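Local coordinates for protein extracellular serine protease (Aeromonas sobria, PDB 3WQB) that cleaves peptide bonds after paired basic residues, one of them lysine, as a calcium-binding subtilisin-like serine protease of the furin subfamily and probable virulence factor, at residues G121-T132 with P291-P299; Y353-L364 with L425-L435. The protein carries 1 engineered substitution. All blocks are in the same frame, centred on the assembly; numbering follows the deposited sequence.

Interaction 1 lies wholly inside the protease domain and all its touching residues are buried; interaction 2 is only partly buried, and its second segment runs up to strand 436-444, which pairs with strand 583-595. Their centres are about 30 Å apart and their nearest atoms about 14 Å, so they do not touch, but helix 335-352 borders both: Met293 packs on it in interaction 1, and Leu361, in the first segment of interaction 2, packs on it as well. The chemistry differs with the place. Residues 121-132 and 291-299 share no hydrogen bond and meet through apolar side chains and two threonine hydroxyls packed on a glycine, whereas 353-364 and 425-435 combine four hydrogen bonds with apolar packing.

Interaction 1 of 2, residues G121-T132 with P291-P299; sequences GIIAAVDNAIGT and PAMVTTDLP. With CA (calcium ion), chain C; CA (calcium ion), chain E.
Met293 begins the contact by meeting Ile122, whose CD1 lies 4.0 Å from Met293 CB, the two side chains crossing at about a right angle. The thioether chain is bent at both chi2 and chi3, which curls its methyl CE back to the same CD1; flexible methionine suits such a fold-back in a buried place. Val294 turns to the other end of the first segment, where its CG1 packs 3.7 Å from Thr132 CG2, methyl against methyl. The carbonyl O of Thr132 meanwhile binds a calcium ion at 2.4 Å, together with Val126 O, Asn128 OD1 and Ile130 O, and Asn29 and Asp87 complete this site. Within the loop, Asn128 OD1 also accepts from Ile130 N in an Asx turn, so one oxygen serves both metal and backbone.

Thr295 and Thr296 then lie against the helix at Gly121. Thr296 OG1 is 3.1 Å from Gly121 CA, and Thr295 OG1 is 3.4 Å from the same CA; having no side chain, Gly121 lets both hydroxyls come this close. Neither bonds across the contact: their polar partners are Ser118 for Thr295 and Thr117 for Thr296. With OG1 between backbone N and carbonyl carbon (chi1 50°), the methyl CG2 of Thr296 lies 4.2 Å from Ala125 CB. Past the strand, Asp297 OD2 binds a second calcium ion at 2.4 Å, and Leu298 O is another of its ligands.

Strand 293-296 thus crosses the C-terminal end of helix 115-124, which carries the predicted charge-relay residue His115, as in other subtilisin-like proteases. The helix runs on into one calcium loop and the strand into the other. Antiparallel strand 328-329 pairs with it, strand 331-332 touches Ile122 and Thr295, and helix 335-352 packs on Ile122 and Met293.

Interaction 2 of 2, residues Y353-L364 with L425-L435; sequences YPDLSVRDLRDL and LAANHQPLPPL
Polar and apolar groups share this helix-to-loop contact, where the start of helix 358-368 meets the end of helix 419-426 and the extended, proline-rich chain beyond it. At its centre Asp360 OD1 accepts two bonds, from His429 NE2 at 2.8 Å and from Leu432 N, the latter on the syn lone pair with an N-H...O angle of 175°. Asp360 OD1 lies in the plane of the His429 ring, whereas NE2 approaches from above the carboxylate plane. His429 CG stands anti to its backbone N (chi1 -177°), carrying the ring to where Leu364 CG lies over one face, 4.2 Å from the centroid in a CH-pi contact. Ala426 CB likewise covers a face of the Tyr353 ring.

Farther along, the planar guanidinium of Arg359 offers two N-H groups to one carbonyl: NH1 and NH2 each lie 2.9 Å from Pro433 O. Leu435 N and Leu432 CD1 occupy its opposite faces, while NH2 also forms a salt bridge with Glu473 of the P-domain.

Asp360's two oxygens suit it to serve loop and helix start together. It closes a capping box: its N donates to Ser357 OG at 3.0 Å and Ser357 N to its OD2, an arrangement typical of helix N-termini.

Interaction 1 of 2, residues G121-T132 with P291-P299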
loop_
_atom_site.group_PDB
_atom_site.type_symbol
_atom_site.label_atom_id
_atom_site.label_comp_id
_atom_site.label_asym_id
_atom_site.label_seq_id
_atom_site.Cartn_x
_atom_site.Cartn_y
_atom_site.Cartn_z
ATOM N N GLY A 121 -5.273 15.717 7.993
ATOM C CA GLY A 121 -6.383 16.027 8.884
ATOM C C GLY A 121 -7.027 14.799 9.501
ATOM O O GLY A 121 -7.450 14.832 10.655
ATOM N N ILE A 122 -7.127 13.717 8.729
ATOM C CA ILE A 122 -7.642 12.465 9.262
ATOM C C ILE A 122 -6.782 12.039 10.460
ATOM O O ILE A 122 -7.305 11.609 11.494
ATOM C CB ILE A 122 -7.702 11.384 8.173
ATOM C CG1 ILE A 122 -8.784 11.742 7.148
ATOM C CG2 ILE A 122 -7.931 9.993 8.781
ATOM C CD1 ILE A 122 -8.673 10.955 5.858
ATOM N N ILE A 123 -5.468 12.171 10.321
ATOM C CA ILE A 123 -4.566 11.802 11.407
ATOM C C ILE A 123 -4.639 12.746 12.590
ATOM O O ILE A 123 -4.803 12.303 13.730
ATOM C CB ILE A 123 -3.100 11.729 10.939
ATOM C CG1 ILE A 123 -2.954 10.817 9.721
ATOM C CG2 ILE A 123 -2.202 11.236 12.070
ATOM C CD1 ILE A 123 -1.571 10.790 9.140
ATOM N N ALA A 124 -4.518 14.045 12.325
ATOM C CA ALA A 124 -4.141 14.972 13.384
ATOM C C ALA A 124 -4.731 16.381 13.263
ATOM O O ALA A 124 -4.102 17.354 13.683
ATOM C CB ALA A 124 -2.616 15.029 13.495
ATOM N N ALA A 125 -5.945 16.507 12.732
ATOM C CA ALA A 125 -6.626 17.804 12.821
ATOM C C ALA A 125 -6.688 18.207 14.295
ATOM O O ALA A 125 -6.947 17.379 15.177
ATOM C CB ALA A 125 -8.014 17.754 12.192
ATOM N N VAL A 126 -6.446 19.484 14.548
ATOM C CA VAL A 126 -6.318 19.988 15.912
ATOM C C VAL A 126 -7.649 19.912 16.665
ATOM O O VAL A 126 -8.721 20.155 16.097
ATOM C CB VAL A 126 -5.754 21.438 15.896
ATOM C CG1 VAL A 126 -5.670 22.034 17.297
ATOM C CG2 VAL A 126 -4.387 21.431 15.247
ATOM N N ASP A 127 -7.578 19.525 17.936
ATOM C CA ASP A 127 -8.748 19.499 18.799
ATOM C C ASP A 127 -8.976 20.895 19.381
ATOM O O ASP A 127 -8.268 21.333 20.286
ATOM C CB ASP A 127 -8.535 18.484 19.918
ATOM C CG ASP A 127 -9.788 18.221 20.721
ATOM O OD1 ASP A 127 -10.894 18.521 20.234
ATOM O OD2 ASP A 127 -9.655 17.682 21.841
ATOM N N ASN A 128 -9.948 21.597 18.817
ATOM C CA ASN A 128 -10.195 22.996 19.169
ATOM C C ASN A 128 -11.671 23.316 18.908
ATOM O O ASN A 128 -12.531 22.445 19.084
ATOM C CB ASN A 128 -9.233 23.914 18.395
ATOM C CG ASN A 128 -9.259 23.654 16.899
ATOM O OD1 ASN A 128 -10.192 23.032 16.385
ATOM N ND2 ASN A 128 -8.233 24.124 16.191
ATOM N N ALA A 129 -11.974 24.548 18.499
ATOM C CA ALA A 129 -13.368 24.938 18.262
ATOM C C ALA A 129 -13.693 25.148 16.781
ATOM O O ALA A 129 -14.744 25.711 16.433
ATOM C CB ALA A 129 -13.725 26.182 19.075
ATOM N N ILE A 130 -12.792 24.691 15.910
ATOM C CA ILE A 130 -12.994 24.792 14.462
ATOM C C ILE A 130 -12.859 23.438 13.778
ATOM O O ILE A 130 -12.217 22.531 14.305
ATOM C CB ILE A 130 -12.043 25.825 13.794
ATOM C CG1 ILE A 130 -10.574 25.431 13.984
ATOM C CG2 ILE A 130 -12.313 27.236 14.336
ATOM C CD1 ILE A 130 -9.600 26.205 13.095
ATOM N N GLY A 131 -13.492 23.299 12.621
ATOM C CA GLY A 131 -13.242 22.158 11.753
ATOM C C GLY A 131 -13.510 20.804 12.362
ATOM O O GLY A 131 -14.541 20.585 13.004
ATOM N N THR A 132 -12.551 19.908 12.155
ATOM C CA THR A 132 -12.677 18.500 12.516
ATOM C C THR A 132 -11.787 18.164 13.711
ATOM O O THR A 132 -11.033 19.011 14.215
ATOM C CB THR A 132 -12.253 17.612 11.335
ATOM O OG1 THR A 132 -10.948 18.010 10.897
ATOM C CG2 THR A 132 -13.257 17.710 10.170
ATOM N N PRO A 291 -21.296 8.134 2.454
ATOM C CA PRO A 291 -20.277 8.892 3.192
ATOM C C PRO A 291 -18.841 8.672 2.723
ATOM O O PRO A 291 -18.443 7.554 2.359
ATOM C CB PRO A 291 -20.437 8.392 4.638
ATOM C CG PRO A 291 -21.840 7.914 4.697
ATOM C CD PRO A 291 -22.079 7.278 3.360
ATOM N N ALA A 292 -18.075 9.755 2.745
ATOM C CA ALA A 292 -16.620 9.673 2.659
ATOM C C ALA A 292 -16.014 10.353 3.895
ATOM O O ALA A 292 -16.680 10.433 4.933
ATOM C CB ALA A 292 -16.101 10.255 1.344
ATOM N N MET A 293 -14.781 10.849 3.796
ATOM C CA MET A 293 -14.042 11.298 4.975
ATOM C C MET A 293 -14.056 12.820 5.075
ATOM O O MET A 293 -13.441 13.516 4.254
ATOM C CB MET A 293 -12.598 10.790 4.924
ATOM C CG MET A 293 -12.435 9.297 4.640
ATOM S SD MET A 293 -12.961 8.194 5.971
ATOM C CE MET A 293 -11.549 8.347 7.045
ATOM N N VAL A 294 -14.751 13.331 6.087
ATOM C CA VAL A 294 -14.731 14.762 6.375
ATOM C C VAL A 294 -13.402 15.114 7.035
ATOM O O VAL A 294 -13.021 14.531 8.054
ATOM C CB VAL A 294 -15.926 15.182 7.255
ATOM C CG1 VAL A 294 -15.781 16.640 7.704
ATOM C CG2 VAL A 294 -17.229 14.961 6.484
ATOM N N THR A 295 -12.690 16.064 6.437
ATOM C CA THR A 295 -11.320 16.343 6.841
ATOM C C THR A 295 -10.889 17.755 6.430
ATOM O O THR A 295 -11.684 18.524 5.883
ATOM C CB THR A 295 -10.358 15.282 6.233
ATOM O OG1 THR A 295 -9.048 15.437 6.790
ATOM C CG2 THR A 295 -10.301 15.379 4.711
ATOM N N THR A 296 -9.633 18.080 6.698
ATOM C CA THR A 296 -9.053 19.349 6.319
ATOM C C THR A 296 -8.752 19.407 4.823
ATOM O O THR A 296 -8.118 18.511 4.261
ATOM C CB THR A 296 -7.758 19.597 7.104
ATOM O OG1 THR A 296 -6.917 18.440 7.010
ATOM C CG2 THR A 296 -8.055 19.846 8.578
ATOM N N ASP A 297 -9.196 20.489 4.192
ATOM C CA ASP A 297 -8.948 20.758 2.785
ATOM C C ASP A 297 -7.835 21.785 2.651
ATOM O O ASP A 297 -7.433 22.395 3.642
ATOM C CB ASP A 297 -10.228 21.326 2.168
ATOM C CG ASP A 297 -10.218 21.284 0.658
ATOM O OD1 ASP A 297 -9.739 20.272 0.100
ATOM O OD2 ASP A 297 -10.679 22.265 0.031
ATOM N N LEU A 298 -7.331 21.983 1.434
ATOM C CA LEU A 298 -6.523 23.173 1.190
ATOM C C LEU A 298 -7.348 24.408 1.564
ATOM O O LEU A 298 -8.530 24.484 1.222
ATOM C CB LEU A 298 -6.077 23.265 -0.264
ATOM C CG LEU A 298 -5.216 22.122 -0.798
ATOM C CD1 LEU A 298 -4.780 22.408 -2.227
ATOM C CD2 LEU A 298 -4.010 21.894 0.086
ATOM N N PRO A 299 -6.743 25.362 2.298
ATOM C CA PRO A 299 -7.554 26.487 2.784
ATOM C C PRO A 299 -8.070 27.402 1.670
ATOM O O PRO A 299 -7.401 27.584 0.651
ATOM C CB PRO A 299 -6.599 27.246 3.712
ATOM C CG PRO A 299 -5.226 26.772 3.373
ATOM C CD PRO A 299 -5.355 25.408 2.794
HETATM CA CA CA C . -10.396 21.170 14.892
HETATM CA CA CA E . -10.617 24.690 0.023
#

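Interaction 2 of 2, residues Y353-L364 with L425-L435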
loop_
_atom_site.group_PDB
_atom_site.type_symbol
_atom_site.label_atom_id
_atom_site.label_comp_id
_atom_site.label_asym_id
_atom_site.label_seq_id
_atom_site.Cartn_x
_atom_site.Cartn_y
_atom_site.Cartn_z
ATOM N N TYR A 353 1.115 3.560 25.094
ATOM C CA TYR A 353 2.094 2.541 25.455
ATOM C C TYR A 353 3.370 2.766 24.658
ATOM O O TYR A 353 3.659 2.034 23.708
ATOM C CB TYR A 353 1.514 1.133 25.233
ATOM C CG TYR A 353 0.400 0.838 26.209
ATOM C CD1 TYR A 353 0.684 0.427 27.509
ATOM C CD2 TYR A 353 -0.936 1.047 25.852
ATOM C CE1 TYR A 353 -0.329 0.201 28.422
ATOM C CE2 TYR A 353 -1.967 0.820 26.758
ATOM C CZ TYR A 353 -1.653 0.392 28.035
ATOM O OH TYR A 353 -2.661 0.179 28.938
ATOM N N PRO A 354 4.158 3.777 25.059
ATOM C CA PRO A 354 5.294 4.222 24.250
ATOM C C PRO A 354 6.462 3.245 24.168
ATOM O O PRO A 354 7.357 3.446 23.344
ATOM C CB PRO A 354 5.724 5.530 24.933
ATOM C CG PRO A 354 5.178 5.443 26.302
ATOM C CD PRO A 354 3.914 4.671 26.207
ATOM N N ASP A 355 6.452 2.201 24.997
ATOM C CA ASP A 355 7.554 1.235 25.012
ATOM C C ASP A 355 7.362 0.073 24.050
ATOM O O ASP A 355 8.300 -0.690 23.799
ATOM C CB ASP A 355 7.791 0.690 26.427
ATOM C CG ASP A 355 8.290 1.752 27.389
ATOM O OD1 ASP A 355 8.704 2.836 26.927
ATOM O OD2 ASP A 355 8.273 1.491 28.612
ATOM N N LEU A 356 6.154 -0.067 23.513
ATOM C CA LEU A 356 5.841 -1.181 22.618
ATOM C C LEU A 356 6.468 -1.036 21.242
ATOM O O LEU A 356 6.489 0.050 20.664
ATOM C CB LEU A 356 4.331 -1.365 22.508
ATOM C CG LEU A 356 3.697 -1.852 23.817
ATOM C CD1 LEU A 356 2.229 -2.117 23.604
ATOM C CD2 LEU A 356 4.390 -3.106 24.355
ATOM N N SER A 357 6.997 -2.144 20.738
ATOM C CA SER A 357 7.589 -2.203 19.409
ATOM C C SER A 357 6.493 -2.199 18.345
ATOM O O SER A 357 5.310 -2.451 18.634
ATOM C CB SER A 357 8.420 -3.476 19.272
ATOM O OG SER A 357 7.564 -4.598 19.141
ATOM N N VAL A 358 6.899 -1.937 17.109
ATOM C CA VAL A 358 5.976 -1.995 15.984
ATOM C C VAL A 358 5.342 -3.379 15.870
ATOM O O VAL A 358 4.137 -3.496 15.641
ATOM C CB VAL A 358 6.682 -1.588 14.677
ATOM C CG1 VAL A 358 5.761 -1.810 13.485
ATOM C CG2 VAL A 358 7.106 -0.127 14.756
ATOM N N ARG A 359 6.139 -4.429 16.047
ATOM C CA ARG A 359 5.591 -5.776 16.000
ATOM C C ARG A 359 4.596 -6.043 17.129
ATOM O O ARG A 359 3.600 -6.729 16.923
ATOM C CB ARG A 359 6.690 -6.828 15.971
ATOM C CG ARG A 359 7.385 -6.901 14.621
ATOM C CD ARG A 359 8.710 -7.644 14.694
ATOM N NE ARG A 359 8.547 -9.008 15.184
ATOM C CZ ARG A 359 8.993 -9.467 16.352
ATOM N NH1 ARG A 359 9.646 -8.678 17.207
ATOM N NH2 ARG A 359 8.766 -10.735 16.667
ATOM N N ASP A 360 4.847 -5.482 18.314
ATOM C CA ASP A 360 3.884 -5.578 19.409
ATOM C C ASP A 360 2.573 -4.894 19.046
ATOM O O ASP A 360 1.499 -5.435 19.308
ATOM C CB ASP A 360 4.438 -4.949 20.694
ATOM C CG ASP A 360 5.524 -5.770 21.326
ATOM O OD1 ASP A 360 5.372 -7.001 21.402
ATOM O OD2 ASP A 360 6.515 -5.154 21.773
ATOM N N LEU A 361 2.669 -3.699 18.463
ATOM C CA LEU A 361 1.474 -2.953 18.085
ATOM C C LEU A 361 0.681 -3.662 16.988
ATOM O O LEU A 361 -0.550 -3.709 17.036
ATOM C CB LEU A 361 1.849 -1.528 17.684
ATOM C CG LEU A 361 2.532 -0.741 18.804
ATOM C CD1 LEU A 361 3.279 0.441 18.223
ATOM C CD2 LEU A 361 1.553 -0.308 19.866
ATOM N N ARG A 362 1.394 -4.230 16.015
ATOM C CA ARG A 362 0.753 -5.072 15.003
ATOM C C ARG A 362 0.004 -6.247 15.628
ATOM O O ARG A 362 -1.120 -6.558 15.215
ATOM C CB ARG A 362 1.767 -5.612 14.005
ATOM C CG ARG A 362 2.285 -4.609 13.005
ATOM C CD ARG A 362 2.968 -5.361 11.884
ATOM N NE ARG A 362 3.513 -4.437 10.901
ATOM C CZ ARG A 362 4.198 -4.791 9.818
ATOM N NH1 ARG A 362 4.432 -6.074 9.547
ATOM N NH2 ARG A 362 4.663 -3.846 9.013
ATOM N N ASP A 363 0.632 -6.897 16.610
ATOM C CA ASP A 363 0.027 -8.037 17.286
ATOM C C ASP A 363 -1.273 -7.623 17.973
ATOM O O ASP A 363 -2.295 -8.309 17.877
ATOM C CB ASP A 363 1.006 -8.616 18.313
ATOM C CG ASP A 363 0.523 -9.920 18.913
ATOM O OD1 ASP A 363 0.410 -10.920 18.167
ATOM O OD2 ASP A 363 0.272 -9.945 20.137
ATOM N N LEU A 364 -1.232 -6.478 18.647
ATOM C CA LEU A 364 -2.400 -5.976 19.360
ATOM C C LEU A 364 -3.521 -5.573 18.407
ATOM O O LEU A 364 -4.671 -5.895 18.661
ATOM C CB LEU A 364 -2.004 -4.806 20.264
ATOM C CG LEU A 364 -1.135 -5.256 21.436
ATOM C CD1 LEU A 364 -0.358 -4.092 22.004
ATOM C CD2 LEU A 364 -1.980 -5.921 22.505
ATOM N N LEU A 425 -6.208 -4.776 25.310
ATOM C CA LEU A 425 -5.227 -5.847 25.232
ATOM C C LEU A 425 -3.835 -5.336 25.587
ATOM O O LEU A 425 -3.042 -6.051 26.200
ATOM C CB LEU A 425 -5.226 -6.491 23.842
ATOM C CG LEU A 425 -6.454 -7.282 23.376
ATOM C CD1 LEU A 425 -6.185 -7.929 22.029
ATOM C CD2 LEU A 425 -6.850 -8.337 24.399
ATOM N N ALA A 426 -3.548 -4.087 25.224
ATOM C CA ALA A 426 -2.220 -3.508 25.443
ATOM C C ALA A 426 -1.834 -3.431 26.913
ATOM O O ALA A 426 -0.662 -3.575 27.252
ATOM C CB ALA A 426 -2.119 -2.133 24.793
ATOM N N ALA A 427 -2.833 -3.225 27.771
ATOM C CA ALA A 427 -2.620 -3.080 29.210
ATOM C C ALA A 427 -1.986 -4.330 29.799
ATOM O O ALA A 427 -1.310 -4.260 30.829
ATOM C CB ALA A 427 -3.940 -2.776 29.901
ATOM N N ASN A 428 -2.198 -5.468 29.145
ATOM C CA ASN A 428 -1.689 -6.744 29.638
ATOM C C ASN A 428 -0.721 -7.427 28.681
ATOM O O ASN A 428 -0.380 -8.600 28.848
ATOM C CB ASN A 428 -2.859 -7.660 29.989
ATOM C CG ASN A 428 -3.605 -7.186 31.221
ATOM O OD1 ASN A 428 -4.820 -7.004 31.198
ATOM N ND2 ASN A 428 -2.869 -6.964 32.306
ATOM N N HIS A 429 -0.259 -6.679 27.687
ATOM C CA HIS A 429 0.581 -7.245 26.652
ATOM C C HIS A 429 1.989 -7.527 27.164
ATOM O O HIS A 429 2.583 -6.709 27.867
ATOM C CB HIS A 429 0.628 -6.303 25.450
ATOM C CG HIS A 429 1.407 -6.842 24.297
ATOM N ND1 HIS A 429 0.930 -7.840 23.473
ATOM C CD2 HIS A 429 2.633 -6.516 23.823
ATOM C CE1 HIS A 429 1.829 -8.105 22.541
ATOM N NE2 HIS A 429 2.873 -7.317 22.732
ATOM N N GLN A 430 2.508 -8.698 26.818
ATOM C CA GLN A 430 3.907 -8.994 27.058
ATOM C C GLN A 430 4.656 -8.957 25.728
ATOM O O GLN A 430 4.155 -9.470 24.725
ATOM C CB GLN A 430 4.057 -10.335 27.776
ATOM C CG GLN A 430 3.572 -10.279 29.229
ATOM C CD GLN A 430 4.416 -9.363 30.111
ATOM O OE1 GLN A 430 5.640 -9.289 29.971
ATOM N NE2 GLN A 430 3.759 -8.659 31.025
ATOM N N PRO A 431 5.843 -8.332 25.708
ATOM C CA PRO A 431 6.566 -8.095 24.454
ATOM C C PRO A 431 6.893 -9.372 23.682
ATOM O O PRO A 431 7.281 -10.386 24.273
ATOM C CB PRO A 431 7.854 -7.408 24.917
ATOM C CG PRO A 431 7.526 -6.832 26.249
ATOM C CD PRO A 431 6.606 -7.834 26.869
ATOM N N LEU A 432 6.690 -9.317 22.368
ATOM C CA LEU A 432 7.165 -10.356 21.462
ATOM C C LEU A 432 8.692 -10.447 21.508
ATOM O O LEU A 432 9.365 -9.430 21.675
ATOM C CB LEU A 432 6.714 -10.060 20.027
ATOM C CG LEU A 432 5.268 -10.374 19.639
ATOM C CD1 LEU A 432 4.999 -9.889 18.218
ATOM C CD2 LEU A 432 4.960 -11.852 19.773
ATOM N N PRO A 433 9.239 -11.668 21.361
ATOM C CA PRO A 433 10.693 -11.831 21.227
ATOM C C PRO A 433 11.197 -11.232 19.906
ATOM O O PRO A 433 10.380 -10.841 19.066
ATOM C CB PRO A 433 10.892 -13.351 21.244
ATOM C CG PRO A 433 9.553 -13.971 21.430
ATOM C CD PRO A 433 8.508 -12.939 21.241
ATOM N N PRO A 434 12.525 -11.142 19.709
ATOM C CA PRO A 434 13.044 -10.482 18.509
ATOM C C PRO A 434 12.605 -11.150 17.206
ATOM O O PRO A 434 12.370 -12.360 17.159
ATOM C CB PRO A 434 14.566 -10.573 18.692
ATOM C CG PRO A 434 14.741 -10.613 20.165
ATOM C CD PRO A 434 13.622 -11.489 20.634
ATOM N N LEU A 435 12.476 -10.343 16.163
ATOM C CA LEU A 435 12.155 -10.858 14.839
ATOM C C LEU A 435 13.283 -11.753 14.329
ATOM O O LEU A 435 14.464 -11.393 14.415
ATOM C CB LEU A 435 11.960 -9.697 13.857
ATOM C CG LEU A 435 11.560 -10.104 12.423
ATOM C CD1 LEU A 435 10.157 -10.685 12.353
ATOM C CD2 LEU A 435 11.684 -8.917 11.485
#